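Local coordinates for protein acid phosphatase (Bacillus anthracis, PDB 2I33) that probably hydrolyses phosphate monoesters as a magnesium-binding class C acid phosphatase of the HAD superfamily, at residues D65-V70 and S124-N129. Sequence-based numbering, arbitrary orientation.
Sequences DLDETV and SNRKTN. With MG (magnesium ion), chain C.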
ATOM      1  N   ASP A  65       5.758  14.561  -0.911  1.00 27.76           N
ATOM      2  CA  ASP A  65       4.414  15.024  -0.960  1.00 28.72           C
ATOM      3  C   ASP A  65       3.939  15.213   0.491  1.00 28.93           C
ATOM      4  O   ASP A  65       4.561  14.693   1.410  1.00 29.38           O
ATOM      5  CB  ASP A  65       3.613  13.923  -1.668  1.00 28.56           C
ATOM      6  CG  ASP A  65       2.183  14.163  -1.667  1.00 32.89           C
ATOM      7  OD1 ASP A  65       1.763  15.267  -2.074  1.00 33.65           O
ATOM      8  OD2 ASP A  65       1.478  13.218  -1.201  1.00 38.16           O
ATOM      9  N   LEU A  66       2.817  15.918   0.686  1.00 27.52           N
ATOM     10  CA  LEU A  66       2.284  16.106   2.032  1.00 27.26           C
ATOM     11  C   LEU A  66       1.115  15.199   2.288  1.00 28.19           C
ATOM     12  O   LEU A  66       1.199  14.332   3.122  1.00 28.61           O
ATOM     13  CB  LEU A  66       1.902  17.547   2.328  1.00 27.56           C
ATOM     14  CG  LEU A  66       3.108  18.480   2.560  1.00 28.31           C
ATOM     15  CD1 LEU A  66       2.673  19.877   2.731  1.00 27.84           C
ATOM     16  CD2 LEU A  66       3.886  18.040   3.799  1.00 29.96           C
ATOM     17  N   ASP A  67       0.034  15.396   1.553  1.00 27.68           N
ATOM     18  CA  ASP A  67      -1.221  14.716   1.880  1.00 27.73           C
ATOM     19  C   ASP A  67      -1.093  13.239   1.531  1.00 27.82           C
ATOM     20  O   ASP A  67      -0.809  12.850   0.399  1.00 28.00           O
ATOM     21  CB  ASP A  67      -2.401  15.381   1.173  1.00 28.46           C
ATOM     22  CG  ASP A  67      -2.579  16.829   1.603  1.00 28.73           C
ATOM     23  OD1 ASP A  67      -2.554  17.082   2.814  1.00 33.25           O
ATOM     24  OD2 ASP A  67      -2.688  17.728   0.718  1.00 37.14           O
ATOM     25  N   GLU A  68      -1.348  12.421   2.531  1.00 27.05           N
ATOM     26  CA  GLU A  68      -1.239  10.968   2.412  1.00 27.32           C
ATOM     27  C   GLU A  68       0.213  10.475   2.224  1.00 27.33           C
ATOM     28  O   GLU A  68       0.439   9.311   1.873  1.00 27.92           O
ATOM     29  CB  GLU A  68      -2.190  10.413   1.377  1.00 27.60           C
ATOM     30  CG  GLU A  68      -3.640  10.296   1.888  1.00 28.30           C
ATOM     31  CD  GLU A  68      -4.187  11.513   2.598  1.00 31.00           C
ATOM     32  OE1 GLU A  68      -4.594  12.481   1.921  1.00 31.03           O
ATOM     33  OE2 GLU A  68      -4.242  11.456   3.856  1.00 35.14           O
ATOM     34  N   THR A  69       1.165  11.336   2.538  1.00 26.35           N
ATOM     35  CA  THR A  69       2.550  10.957   2.598  1.00 26.35           C
ATOM     36  C   THR A  69       3.131  11.321   3.956  1.00 27.45           C
ATOM     37  O   THR A  69       3.687  10.461   4.639  1.00 28.28           O
ATOM     38  CB  THR A  69       3.340  11.631   1.463  1.00 26.26           C
ATOM     39  OG1 THR A  69       2.825  11.160   0.212  1.00 27.25           O
ATOM     40  CG2 THR A  69       4.773  11.309   1.595  1.00 27.74           C
ATOM     41  N   VAL A  70       2.949  12.585   4.364  1.00 27.56           N
ATOM     42  CA  VAL A  70       3.348  13.099   5.674  1.00 27.12           C
ATOM     43  C   VAL A  70       2.108  13.351   6.540  1.00 27.66           C
ATOM     44  O   VAL A  70       2.098  13.017   7.705  1.00 28.18           O
ATOM     45  CB  VAL A  70       4.173  14.389   5.574  1.00 27.88           C
ATOM     46  CG1 VAL A  70       4.493  14.925   6.927  1.00 27.90           C
ATOM     47  CG2 VAL A  70       5.452  14.135   4.752  1.00 27.06           C
ATOM     48  N   SER A 124       3.767  19.864  -2.591  1.00 27.39           N
ATOM     49  CA  SER A 124       2.389  19.466  -2.331  1.00 27.43           C
ATOM     50  C   SER A 124       1.436  20.257  -3.196  1.00 26.82           C
ATOM     51  O   SER A 124       1.686  21.427  -3.470  1.00 27.66           O
ATOM     52  CB  SER A 124       2.074  19.754  -0.865  1.00 28.36           C
ATOM     53  OG  SER A 124       0.685  19.760  -0.628  1.00 30.10           O
ATOM     54  N   ASN A 125       0.349  19.628  -3.648  1.00 26.23           N
ATOM     55  CA  ASN A 125      -0.667  20.326  -4.414  1.00 27.36           C
ATOM     56  C   ASN A 125      -1.789  20.975  -3.597  1.00 27.47           C
ATOM     57  O   ASN A 125      -2.790  21.424  -4.158  1.00 28.29           O
ATOM     58  CB  ASN A 125      -1.189  19.445  -5.548  1.00 27.69           C
ATOM     59  CG  ASN A 125      -0.121  19.183  -6.588  1.00 26.71           C
ATOM     60  OD1 ASN A 125       0.896  19.865  -6.590  1.00 27.02           O
ATOM     61  ND2 ASN A 125      -0.348  18.217  -7.474  1.00 29.69           N
ATOM     62  N   ARG A 126      -1.562  21.125  -2.291  1.00 27.63           N
ATOM     63  CA  ARG A 126      -2.255  22.192  -1.579  1.00 27.67           C
ATOM     64  C   ARG A 126      -2.000  23.500  -2.316  1.00 28.22           C
ATOM     65  O   ARG A 126      -0.966  23.675  -2.992  1.00 26.96           O
ATOM     66  CB  ARG A 126      -1.769  22.292  -0.147  1.00 27.98           C
ATOM     67  CG  ARG A 126      -2.198  21.138   0.712  1.00 28.92           C
ATOM     68  CD  ARG A 126      -1.452  21.099   1.987  1.00 31.57           C
ATOM     69  NE  ARG A 126      -2.024  20.051   2.814  1.00 31.57           N
ATOM     70  CZ  ARG A 126      -2.450  20.192   4.060  1.00 30.10           C
ATOM     71  NH1 ARG A 126      -2.349  21.341   4.693  1.00 28.19           N
ATOM     72  NH2 ARG A 126      -3.026  19.160   4.663  1.00 29.35           N
ATOM     73  N   LYS A 127      -2.962  24.404  -2.195  1.00 27.68           N
ATOM     74  CA  LYS A 127      -2.914  25.680  -2.875  1.00 29.71           C
ATOM     75  C   LYS A 127      -1.955  26.605  -2.135  1.00 28.84           C
ATOM     76  O   LYS A 127      -1.845  26.567  -0.924  1.00 27.94           O
ATOM     77  CB  LYS A 127      -4.313  26.278  -2.921  1.00 30.24           C
ATOM     78  CG  LYS A 127      -5.357  25.380  -3.618  1.00 31.80           C
ATOM     79  CD  LYS A 127      -6.760  25.993  -3.600  1.00 33.40           C
ATOM     80  CE  LYS A 127      -7.459  25.790  -2.255  1.00 37.55           C
ATOM     81  NZ  LYS A 127      -8.897  26.184  -2.281  1.00 39.94           N
ATOM     82  N   THR A 128      -1.282  27.474  -2.874  1.00 29.33           N
ATOM     83  CA  THR A 128      -0.387  28.438  -2.245  1.00 29.72           C
ATOM     84  C   THR A 128      -1.074  29.292  -1.161  1.00 29.26           C
ATOM     85  O   THR A 128      -0.424  29.704  -0.196  1.00 29.47           O
ATOM     86  CB  THR A 128       0.254  29.327  -3.303  1.00 29.69           C
ATOM     87  OG1 THR A 128      -0.762  29.752  -4.223  1.00 30.74           O
ATOM     88  CG2 THR A 128       1.319  28.549  -4.035  1.00 30.18           C
ATOM     89  N   ASN A 129      -2.383  29.520  -1.285  1.00 29.09           N
ATOM     90  CA  ASN A 129      -3.115  30.290  -0.263  1.00 28.88           C
ATOM     91  C   ASN A 129      -3.448  29.484   0.996  1.00 29.13           C
ATOM     92  O   ASN A 129      -4.045  29.994   1.945  1.00 29.30           O
ATOM     93  CB  ASN A 129      -4.363  30.977  -0.845  1.00 29.36           C
ATOM     94  CG  ASN A 129      -5.459  29.994  -1.254  1.00 30.07           C
ATOM     95  OD1 ASN A 129      -5.423  28.818  -0.918  1.00 33.44           O
ATOM     96  ND2 ASN A 129      -6.445  30.493  -1.994  1.00 33.51           N
TER
HETATM   97 MG    MG C 602      -0.518  12.916  -1.726  1.00 13.35          MG
HETATM   98  O   HOH W   1      -0.005  17.277  -0.601  1.00 19.96           O
HETATM   99  O   HOH W   2      -0.026  16.869  -3.611  1.00 23.34           O
HETATM  100  O   HOH W   3      -1.149  15.006  -1.986  1.00 29.73           O
HETATM  101  O   HOH W   4       0.117  12.982  -3.748  1.00 19.75           O
HETATM  102  O   HOH W   5      -2.235  12.370  -2.096  1.00 25.98           O
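R126 meets the carboxylate of D67 side-on in a salt bridge, presenting NE and one terminal nitrogen while the planes of the two groups stand 32° apart. NH2 of R126 lies 2.8 Å from OD1 of D67, and NE of R126 is shared between that oxygen at 3.0 Å and D67 OD2 at 3.2 Å. All three bonds use syn lone pairs and lie near the guanidinium plane. The extended chain of R126 carries NE to the carboxylate. N73 also donates to OD1, further fixing the rotation of this carboxylate.

S124 CB packs 3.6 Å from CD1 of L66, whereas OG, anti to the backbone N (chi1 163°), accepts from R126 N in an ST turn and reaches a bridging water at 2.6 Å. That water donates to OD1 of D65 and OD2 of D67 and accepts from D67 N, tying both aspartates to the serine.

With its side chain held by R126, D67 gives its backbone O, and D65 its OD2, to magnesium, each 2.1 Å from the metal; D180 and three waters complete the shell. The DxDx(T/V)-like loop after one strand, beside the serine end of the neighbouring parallel strand, is consistent with a HAD phosphatase active site.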